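Local coordinates for protein elongation factor 1-gamma 1 (Saccharomyces cerevisiae, PDB 1NHY) that serves as a subunit of the eukaryotic elongation factor 1 complex in protein synthesis, its N-terminal GST-like domain mediating binding to the eEF1B alpha (exchange) subunit, at residues Ile139-Glu144 with Ala183-Ile188; Val164-Phe169 with Val189-Thr194; Tyr172-Phe177 with Lys206-Ala211. All coordinates share one frame; numbering follows the deposited sequence.

Contact 1 of 3, residues Ile139-Glu144 with Ala183-Ile188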
loop_
_atom_site.group_PDB
_atom_site.type_symbol
_atom_site.label_atom_id
_atom_site.label_comp_id
_atom_site.label_asym_id
_atom_site.label_seq_id
_atom_site.Cartn_x
_atom_site.Cartn_y
_atom_site.Cartn_z
ATOM N N ILE A 139 -2.624 -6.833 15.169
ATOM C CA ILE A 139 -3.139 -5.953 14.116
ATOM C C ILE A 139 -4.080 -6.718 13.193
ATOM O O ILE A 139 -5.163 -6.243 12.847
ATOM C CB ILE A 139 -1.988 -5.369 13.253
ATOM C CG1 ILE A 139 -0.806 -4.995 14.148
ATOM C CG2 ILE A 139 -2.471 -4.131 12.489
ATOM C CD1 ILE A 139 -1.175 -4.130 15.361
ATOM N N VAL A 140 -3.646 -7.904 12.791
ATOM C CA VAL A 140 -4.432 -8.738 11.911
ATOM C C VAL A 140 -5.836 -8.936 12.455
ATOM O O VAL A 140 -6.809 -8.973 11.695
ATOM C CB VAL A 140 -3.747 -10.087 11.703
ATOM C CG1 VAL A 140 -4.717 -11.094 11.133
ATOM C CG2 VAL A 140 -2.578 -9.899 10.761
ATOM N N ASP A 141 -5.950 -9.047 13.769
ATOM C CA ASP A 141 -7.262 -9.221 14.367
ATOM C C ASP A 141 -8.083 -7.963 14.274
ATOM O O ASP A 141 -9.280 -8.028 14.078
ATOM C CB ASP A 141 -7.139 -9.640 15.818
ATOM C CG ASP A 141 -6.444 -10.975 15.967
ATOM O OD1 ASP A 141 -6.699 -11.870 15.117
ATOM O OD2 ASP A 141 -5.655 -11.133 16.930
ATOM N N ILE A 142 -7.432 -6.812 14.404
ATOM C CA ILE A 142 -8.133 -5.533 14.306
ATOM C C ILE A 142 -8.845 -5.463 12.963
ATOM O O ILE A 142 -10.008 -5.036 12.870
ATOM C CB ILE A 142 -7.167 -4.336 14.361
ATOM C CG1 ILE A 142 -6.304 -4.413 15.616
ATOM C CG2 ILE A 142 -7.961 -3.036 14.382
ATOM C CD1 ILE A 142 -7.119 -4.260 16.886
ATOM N N PHE A 143 -8.115 -5.874 11.927
ATOM C CA PHE A 143 -8.621 -5.894 10.568
ATOM C C PHE A 143 -9.767 -6.866 10.411
ATOM O O PHE A 143 -10.881 -6.468 10.061
ATOM C CB PHE A 143 -7.502 -6.274 9.622
ATOM C CG PHE A 143 -6.656 -5.130 9.238
ATOM C CD1 PHE A 143 -6.927 -4.407 8.082
ATOM C CD2 PHE A 143 -5.608 -4.741 10.046
ATOM C CE1 PHE A 143 -6.166 -3.298 7.733
ATOM C CE2 PHE A 143 -4.835 -3.628 9.707
ATOM C CZ PHE A 143 -5.115 -2.905 8.542
ATOM N N GLU A 144 -9.481 -8.144 10.660
ATOM C CA GLU A 144 -10.497 -9.195 10.550
ATOM C C GLU A 144 -11.760 -8.815 11.273
ATOM O O GLU A 144 -12.849 -8.970 10.729
ATOM C CB GLU A 144 -10.021 -10.521 11.152
ATOM C CG GLU A 144 -9.504 -11.555 10.161
ATOM C CD GLU A 144 -10.596 -12.249 9.339
ATOM O OE1 GLU A 144 -11.357 -13.088 9.884
ATOM O OE2 GLU A 144 -10.678 -11.961 8.127
ATOM N N ALA A 183 -7.446 -19.616 6.087
ATOM C CA ALA A 183 -8.603 -20.404 6.504
ATOM C C ALA A 183 -9.273 -19.834 7.749
ATOM O O ALA A 183 -10.484 -19.968 7.938
ATOM C CB ALA A 183 -8.178 -21.842 6.760
ATOM N N GLN A 184 -8.467 -19.192 8.590
ATOM C CA GLN A 184 -8.950 -18.610 9.831
ATOM C C GLN A 184 -9.139 -17.108 9.748
ATOM O O GLN A 184 -9.640 -16.482 10.683
ATOM C CB GLN A 184 -7.977 -18.932 10.950
ATOM C CG GLN A 184 -7.787 -20.412 11.160
ATOM C CD GLN A 184 -7.053 -20.706 12.445
ATOM O OE1 GLN A 184 -5.872 -20.366 12.591
ATOM N NE2 GLN A 184 -7.752 -21.329 13.397
ATOM N N HIS A 185 -8.731 -16.531 8.627
ATOM C CA HIS A 185 -8.865 -15.099 8.433
ATOM C C HIS A 185 -9.532 -14.822 7.091
ATOM O O HIS A 185 -8.938 -14.232 6.187
ATOM C CB HIS A 185 -7.479 -14.450 8.540
ATOM C CG HIS A 185 -6.905 -14.514 9.925
ATOM N ND1 HIS A 185 -7.546 -13.963 11.021
ATOM C CD2 HIS A 185 -5.777 -15.096 10.402
ATOM C CE1 HIS A 185 -6.843 -14.204 12.112
ATOM N NE2 HIS A 185 -5.763 -14.890 11.762
ATOM N N PRO A 186 -10.796 -15.249 6.953
ATOM C CA PRO A 186 -11.601 -15.082 5.739
ATOM C C PRO A 186 -11.778 -13.642 5.322
ATOM O O PRO A 186 -11.400 -13.254 4.217
ATOM C CB PRO A 186 -12.938 -15.703 6.119
ATOM C CG PRO A 186 -12.573 -16.694 7.142
ATOM C CD PRO A 186 -11.578 -15.945 7.983
ATOM N N ALA A 187 -12.380 -12.866 6.218
ATOM C CA ALA A 187 -12.646 -11.459 5.970
ATOM C C ALA A 187 -11.468 -10.786 5.268
ATOM O O ALA A 187 -11.635 -10.196 4.197
ATOM C CB ALA A 187 -12.960 -10.749 7.288
ATOM N N ILE A 188 -10.282 -10.885 5.870
ATOM C CA ILE A 188 -9.082 -10.284 5.302
ATOM C C ILE A 188 -8.920 -10.719 3.845
ATOM O O ILE A 188 -8.662 -9.888 2.966
ATOM C CB ILE A 188 -7.817 -10.699 6.095
ATOM C CG1 ILE A 188 -8.008 -10.380 7.579
ATOM C CG2 ILE A 188 -6.586 -9.979 5.543
ATOM C CD1 ILE A 188 -8.351 -8.939 7.850
#
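In the all-helical half of this GST-like domain, Glu144 and Val140 of helix 126-147 meet the chain where it turns into helix 186-197, with His185 at that helix's N-cap position. Glu144 is the main residue of the contact. Its chain bends at chi2, which brings the carboxylate round to the first turn of the helix. There OE2 accepts a hydrogen bond from Ile188 N, modelled at 2.5 Å with an N-H...O angle of 158°; OE2 sits too close to a neighbour in the model, so its exact place is doubtful. The other oxygen, OE1, lies 3.4 Å from Pro186 CD. The aliphatic part of the same side chain is used as well: Glu144 CG comes up to the edge of the imidazole, near its plane, 3.2 Å from His185 ND1. The carboxylate is turned 74° away from the ring plane.

Val140 covers one face of that ring. Its CG1, anti to the backbone N (chi1 164°), stands 3.9 Å from the centroid of the His185 ring, almost on the ring normal, in a CH-pi contact. Trp181 meets the same imidazole from outside these segments. Deeper in, Ile188 CD1 packs at 3.3 Å against Phe143 CB, while the Phe143 ring leads on into Trp99 and Phe169.

If the placement of Glu144 OE2 holds, its negative charge would probably be favoured by the N-terminus of helix 186-197. The histidine, with Asp141 and Glu144 nearby but not in ionic contact, would probably be nudged toward its protonated form.

Contact 2 of 3, residues Val164-Phe169 with Val189-Thr194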
loop_
_atom_site.group_PDB
_atom_site.type_symbol
_atom_site.label_atom_id
_atom_site.label_comp_id
_atom_site.label_asym_id
_atom_site.label_seq_id
_atom_site.Cartn_x
_atom_site.Cartn_y
_atom_site.Cartn_z
ATOM N N VAL A 164 -4.029 1.425 0.299
ATOM C CA VAL A 164 -2.759 1.288 0.983
ATOM C C VAL A 164 -2.697 0.031 1.814
ATOM O O VAL A 164 -1.807 -0.796 1.634
ATOM C CB VAL A 164 -2.506 2.486 1.868
ATOM C CG1 VAL A 164 -1.357 2.201 2.825
ATOM C CG2 VAL A 164 -2.201 3.685 0.986
ATOM N N ALA A 165 -3.636 -0.118 2.734
ATOM C CA ALA A 165 -3.659 -1.304 3.567
ATOM C C ALA A 165 -3.536 -2.564 2.693
ATOM O O ALA A 165 -2.954 -3.563 3.112
ATOM C CB ALA A 165 -4.941 -1.339 4.385
ATOM N N ALA A 166 -4.068 -2.522 1.472
ATOM C CA ALA A 166 -3.978 -3.688 0.591
ATOM C C ALA A 166 -2.546 -3.938 0.166
ATOM O O ALA A 166 -2.082 -5.077 0.155
ATOM C CB ALA A 166 -4.849 -3.497 -0.642
ATOM N N SER A 167 -1.846 -2.868 -0.191
ATOM C CA SER A 167 -0.462 -2.976 -0.621
ATOM C C SER A 167 0.412 -3.509 0.507
ATOM O O SER A 167 1.313 -4.314 0.286
ATOM C CB SER A 167 0.063 -1.613 -1.068
ATOM O OG SER A 167 0.258 -0.766 0.049
ATOM N N ILE A 168 0.148 -3.070 1.724
ATOM C CA ILE A 168 0.957 -3.534 2.831
ATOM C C ILE A 168 0.791 -5.030 3.058
ATOM O O ILE A 168 1.781 -5.777 3.130
ATOM C CB ILE A 168 0.619 -2.732 4.089
ATOM C CG1 ILE A 168 1.156 -1.310 3.892
ATOM C CG2 ILE A 168 1.205 -3.398 5.340
ATOM C CD1 ILE A 168 0.641 -0.305 4.869
ATOM N N PHE A 169 -0.460 -5.466 3.149
ATOM C CA PHE A 169 -0.765 -6.872 3.347
ATOM C C PHE A 169 -0.051 -7.775 2.348
ATOM O O PHE A 169 0.372 -8.875 2.691
ATOM C CB PHE A 169 -2.261 -7.074 3.247
ATOM C CG PHE A 169 -2.935 -7.179 4.571
ATOM C CD1 PHE A 169 -2.759 -8.312 5.349
ATOM C CD2 PHE A 169 -3.758 -6.155 5.048
ATOM C CE1 PHE A 169 -3.400 -8.441 6.590
ATOM C CE2 PHE A 169 -4.403 -6.274 6.291
ATOM C CZ PHE A 169 -4.220 -7.421 7.063
ATOM N N VAL A 189 -9.083 -12.019 3.599
ATOM C CA VAL A 189 -8.957 -12.564 2.247
ATOM C C VAL A 189 -10.006 -11.967 1.319
ATOM O O VAL A 189 -9.672 -11.390 0.276
ATOM C CB VAL A 189 -9.112 -14.084 2.245
ATOM C CG1 VAL A 189 -8.889 -14.604 0.848
ATOM C CG2 VAL A 189 -8.127 -14.706 3.217
ATOM N N ARG A 190 -11.270 -12.117 1.700
ATOM C CA ARG A 190 -12.375 -11.564 0.932
ATOM C C ARG A 190 -11.991 -10.150 0.478
ATOM O O ARG A 190 -11.873 -9.870 -0.725
ATOM C CB ARG A 190 -13.624 -11.497 1.809
ATOM C CG ARG A 190 -14.772 -10.770 1.159
ATOM C CD ARG A 190 -15.959 -10.682 2.086
ATOM N NE ARG A 190 -15.702 -9.875 3.274
ATOM C CZ ARG A 190 -15.321 -8.600 3.249
ATOM N NH1 ARG A 190 -15.133 -7.964 2.094
ATOM N NH2 ARG A 190 -15.161 -7.943 4.393
ATOM N N TRP A 191 -11.788 -9.283 1.480
ATOM C CA TRP A 191 -11.405 -7.887 1.327
ATOM C C TRP A 191 -10.201 -7.714 0.408
ATOM O O TRP A 191 -10.233 -6.929 -0.545
ATOM C CB TRP A 191 -11.084 -7.309 2.721
ATOM C CG TRP A 191 -10.353 -5.962 2.736
ATOM C CD1 TRP A 191 -10.887 -4.721 2.482
ATOM C CD2 TRP A 191 -8.940 -5.755 2.930
ATOM N NE1 TRP A 191 -9.894 -3.766 2.494
ATOM C CE2 TRP A 191 -8.693 -4.368 2.766
ATOM C CE3 TRP A 191 -7.864 -6.607 3.221
ATOM C CZ2 TRP A 191 -7.407 -3.811 2.875
ATOM C CZ3 TRP A 191 -6.586 -6.057 3.329
ATOM C CH2 TRP A 191 -6.370 -4.666 3.157
ATOM N N PHE A 192 -9.141 -8.447 0.703
ATOM C CA PHE A 192 -7.927 -8.346 -0.075
ATOM C C PHE A 192 -8.182 -8.476 -1.569
ATOM O O PHE A 192 -7.816 -7.588 -2.355
ATOM C CB PHE A 192 -6.923 -9.405 0.387
ATOM C CG PHE A 192 -5.565 -9.259 -0.231
ATOM C CD1 PHE A 192 -4.848 -8.070 -0.100
ATOM C CD2 PHE A 192 -5.005 -10.300 -0.958
ATOM C CE1 PHE A 192 -3.591 -7.925 -0.678
ATOM C CE2 PHE A 192 -3.748 -10.168 -1.537
ATOM C CZ PHE A 192 -3.040 -8.978 -1.403
ATOM N N ASN A 193 -8.830 -9.570 -1.959
ATOM C CA ASN A 193 -9.104 -9.831 -3.374
ATOM C C ASN A 193 -9.959 -8.751 -4.023
ATOM O O ASN A 193 -9.727 -8.356 -5.168
ATOM C CB ASN A 193 -9.773 -11.197 -3.546
ATOM C CG ASN A 193 -8.997 -12.325 -2.860
ATOM O OD1 ASN A 193 -7.772 -12.378 -2.929
ATOM N ND2 ASN A 193 -9.711 -13.232 -2.209
ATOM N N THR A 194 -10.943 -8.253 -3.293
ATOM C CA THR A 194 -11.776 -7.219 -3.870
ATOM C C THR A 194 -10.958 -5.968 -4.125
ATOM O O THR A 194 -11.195 -5.248 -5.096
ATOM C CB THR A 194 -12.908 -6.833 -2.953
ATOM O OG1 THR A 194 -13.460 -8.008 -2.355
ATOM C CG2 THR A 194 -13.980 -6.114 -3.752
#
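Trp191 pushes the far rim of its indole between Ala165 and Phe169. Ala165 CB touches the indole at CZ2, 3.8 Å away, and the next corner, CH2, faces the backbone between Ala165 and Ala166. Phe169 meets the indole through CD2, which lies near the indole plane at its edge, 3.3 Å from Trp191 CZ3. The Phe169 ring and the six-membered ring of Trp191 are inclined at 67°, with centroids 5.3 Å apart. Next in the chain, Phe192 brings its ring edge to a carbonyl: CE1 lies 3.3 Å from Ala166 O, an oxygen that accepts a hydrogen bond from Thr170 OG1.

Both aromatic side chains leave helix 186-197 with CG anti to the backbone N (chi1 166° for Trp191), a direction that carries the rings across to helix 160-175. The indole is then fixed at its polar end, because NE1 donates to Asp162 OD1 in the first turn of that helix. Behind Ala165 and Phe169 stand Phe143 of helix 126-147 and residues of helix 90-107.

The two short helical segments pass 10.0 Å apart at a crossing angle of -108°. Here Ala165, Ala166 and Phe169 of one helix take the rings of Trp191 and Phe192 of the other, within the helical core of the GST C-terminal domain.

Contact 3 of 3, residues Tyr172-Phe177 with Lys206-Ala211; sequences YFESLF and KDFKFA
Tyr172 O is gripped by three backbone N-H groups, those of Ser175, Leu176 and Phe177, and this closing turn of helix 160-175 presents Phe173 and Glu174 to the chain at 206-211. The next carbonyl, Phe173 O, accepts a weak, bent hydrogen bond from Ala211 N at 3.1 Å.

About half of the buried surface is aromatic. Phe210 turns its edge toward the face of Phe173 in an offset edge-to-face pair, centroids 5.3 Å apart and planes at 75°, with Phe210 CE1 3.4 Å from Phe173 CD1. Phe208 lies close by, its CE2 over the centre of the Phe210 face and its CZ 3.6 Å from Phe173 CB, which sits at the edge of the Phe208 ring.

Glu174 crosses the Phe208 ring obliquely. With CG anti to the carbonyl carbon (chi1 -59°) and the chain extended beyond, its methylene CG reaches to 3.3 Å from Phe208 CE1, and the carboxylate plane follows the ring plane to within 12°. OE2 ends 3.4 Å from Phe208 CD1. Cut back to alanine, this position would probably leave that side of the Phe208 ring without its packing and freer to turn, and would cost Arg171 a distant, weak ion-pair partner.

Ala211 O is bound by Arg182 NH1, tying the loop to helix 179-184 as well. Phe173 packs on Ile188 and Phe192 of helix 186-197, Phe210 rests on Asn193 and Arg196 of the same helix, and Phe177 reaches Val140 of helix 126-147 and stacks with Trp181.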
loop_
_atom_site.group_PDB
_atom_site.type_symbol
_atom_site.label_atom_id
_atom_site.label_comp_id
_atom_site.label_asym_id
_atom_site.label_seq_id
_atom_site.Cartn_x
_atom_site.Cartn_y
_atom_site.Cartn_z
ATOM N N TYR A 172 2.874 -10.001 3.212
ATOM C CA TYR A 172 2.470 -10.992 4.206
ATOM C C TYR A 172 1.787 -12.184 3.513
ATOM O O TYR A 172 2.023 -13.339 3.863
ATOM C CB TYR A 172 1.519 -10.373 5.219
ATOM C CG TYR A 172 2.201 -9.565 6.285
ATOM C CD1 TYR A 172 2.930 -10.184 7.297
ATOM C CD2 TYR A 172 2.088 -8.177 6.308
ATOM C CE1 TYR A 172 3.531 -9.437 8.317
ATOM C CE2 TYR A 172 2.685 -7.422 7.319
ATOM C CZ TYR A 172 3.403 -8.059 8.319
ATOM O OH TYR A 172 3.967 -7.309 9.322
ATOM N N PHE A 173 0.941 -11.903 2.526
ATOM C CA PHE A 173 0.263 -12.968 1.807
ATOM C C PHE A 173 1.235 -13.748 0.967
ATOM O O PHE A 173 0.877 -14.753 0.384
ATOM C CB PHE A 173 -0.826 -12.410 0.902
ATOM C CG PHE A 173 -2.084 -12.098 1.621
ATOM C CD1 PHE A 173 -2.746 -13.086 2.335
ATOM C CD2 PHE A 173 -2.577 -10.803 1.639
ATOM C CE1 PHE A 173 -3.882 -12.795 3.061
ATOM C CE2 PHE A 173 -3.717 -10.492 2.366
ATOM C CZ PHE A 173 -4.372 -11.493 3.085
ATOM N N GLU A 174 2.471 -13.291 0.896
ATOM C CA GLU A 174 3.456 -13.992 0.094
ATOM C C GLU A 174 4.442 -14.787 0.920
ATOM O O GLU A 174 5.073 -15.705 0.408
ATOM C CB GLU A 174 4.219 -13.002 -0.772
ATOM C CG GLU A 174 3.321 -12.230 -1.682
ATOM C CD GLU A 174 4.088 -11.450 -2.727
ATOM O OE1 GLU A 174 4.944 -10.615 -2.348
ATOM O OE2 GLU A 174 3.829 -11.676 -3.933
ATOM N N SER A 175 4.573 -14.455 2.198
ATOM C CA SER A 175 5.543 -15.157 3.011
ATOM C C SER A 175 4.999 -15.672 4.318
ATOM O O SER A 175 5.541 -16.612 4.876
ATOM C CB SER A 175 6.733 -14.243 3.299
ATOM O OG SER A 175 7.088 -13.486 2.154
ATOM N N LEU A 176 3.928 -15.082 4.820
ATOM C CA LEU A 176 3.431 -15.545 6.100
ATOM C C LEU A 176 1.999 -16.027 6.157
ATOM O O LEU A 176 1.654 -16.819 7.024
ATOM C CB LEU A 176 3.617 -14.452 7.154
ATOM C CG LEU A 176 5.058 -14.053 7.443
ATOM C CD1 LEU A 176 5.080 -12.982 8.509
ATOM C CD2 LEU A 176 5.826 -15.269 7.895
ATOM N N PHE A 177 1.157 -15.557 5.254
ATOM C CA PHE A 177 -0.234 -15.967 5.302
ATOM C C PHE A 177 -0.531 -17.085 4.341
ATOM O O PHE A 177 -0.881 -16.842 3.184
ATOM C CB PHE A 177 -1.127 -14.780 5.006
ATOM C CG PHE A 177 -0.912 -13.633 5.937
ATOM C CD1 PHE A 177 -0.374 -13.837 7.201
ATOM C CD2 PHE A 177 -1.282 -12.352 5.572
ATOM C CE1 PHE A 177 -0.210 -12.781 8.084
ATOM C CE2 PHE A 177 -1.122 -11.292 6.456
ATOM C CZ PHE A 177 -0.587 -11.509 7.710
ATOM N N LYS A 206 -0.635 -8.788 -11.131
ATOM C CA LYS A 206 -0.615 -9.782 -12.196
ATOM C C LYS A 206 -0.227 -11.148 -11.644
ATOM O O LYS A 206 -1.069 -11.903 -11.167
ATOM C CB LYS A 206 0.373 -9.364 -13.276
ATOM C CG LYS A 206 -0.271 -9.087 -14.612
ATOM C CD LYS A 206 -1.399 -8.079 -14.503
ATOM C CE LYS A 206 -1.895 -7.722 -15.897
ATOM N NZ LYS A 206 -3.077 -6.807 -15.901
ATOM N N ASP A 207 1.049 -11.470 -11.706
ATOM C CA ASP A 207 1.497 -12.749 -11.188
ATOM C C ASP A 207 1.772 -12.623 -9.692
ATOM O O ASP A 207 2.879 -12.283 -9.261
ATOM C CB ASP A 207 2.741 -13.211 -11.954
ATOM C CG ASP A 207 3.670 -12.052 -12.331
ATOM O OD1 ASP A 207 3.206 -11.089 -12.990
ATOM O OD2 ASP A 207 4.868 -12.109 -11.971
ATOM N N PHE A 208 0.738 -12.888 -8.901
ATOM C CA PHE A 208 0.837 -12.799 -7.455
ATOM C C PHE A 208 0.885 -14.200 -6.845
ATOM O O PHE A 208 -0.002 -15.009 -7.089
ATOM C CB PHE A 208 -0.362 -12.017 -6.903
ATOM C CG PHE A 208 -0.424 -11.989 -5.406
ATOM C CD1 PHE A 208 0.565 -11.353 -4.674
ATOM C CD2 PHE A 208 -1.444 -12.648 -4.728
ATOM C CE1 PHE A 208 0.544 -11.376 -3.285
ATOM C CE2 PHE A 208 -1.475 -12.679 -3.339
ATOM C CZ PHE A 208 -0.479 -12.042 -2.614
ATOM N N LYS A 209 1.915 -14.481 -6.053
ATOM C CA LYS A 209 2.048 -15.798 -5.434
ATOM C C LYS A 209 1.463 -15.914 -4.035
ATOM O O LYS A 209 2.127 -15.586 -3.050
ATOM C CB LYS A 209 3.527 -16.228 -5.373
ATOM C CG LYS A 209 4.046 -16.997 -6.605
ATOM C CD LYS A 209 5.448 -17.605 -6.380
ATOM C CE LYS A 209 5.457 -18.651 -5.257
ATOM N NZ LYS A 209 6.804 -19.268 -5.059
ATOM N N PHE A 210 0.230 -16.395 -3.940
ATOM C CA PHE A 210 -0.404 -16.575 -2.636
ATOM C C PHE A 210 0.284 -17.700 -1.880
ATOM O O PHE A 210 -0.131 -18.845 -1.960
ATOM C CB PHE A 210 -1.872 -16.944 -2.789
ATOM C CG PHE A 210 -2.802 -15.869 -2.383
ATOM C CD1 PHE A 210 -2.737 -15.331 -1.112
ATOM C CD2 PHE A 210 -3.738 -15.374 -3.283
ATOM C CE1 PHE A 210 -3.591 -14.306 -0.738
ATOM C CE2 PHE A 210 -4.599 -14.354 -2.929
ATOM C CZ PHE A 210 -4.528 -13.815 -1.653
ATOM N N ALA A 211 1.335 -17.383 -1.142
ATOM C CA ALA A 211 2.055 -18.401 -0.389
ATOM C C ALA A 211 1.116 -19.230 0.487
ATOM O O ALA A 211 0.113 -18.724 0.990
ATOM C CB ALA A 211 3.120 -17.739 0.469
#

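How the contacts relate
All three contacts lie in the GST C-terminal region. Contacts 1 and 2 share helix 186-197, and contacts 2 and 3 share helix 160-175. Contact 2 is central, its centre about 11 Å from each of the others, while the centres of contacts 1 and 3 are about 16 Å apart. Along the chain the first partners come in order, 139-144, 164-169, 172-177, followed by 183-188, 189-194 and 206-211, so every pair of contacts interleaves. Side chains join them directly: Phe169 touches Ile188 and Phe177, and Phe192 meets Phe210. The result is one continuous, largely aromatic core uniting helices 126-147, 160-175 and 186-197 with the loop after them.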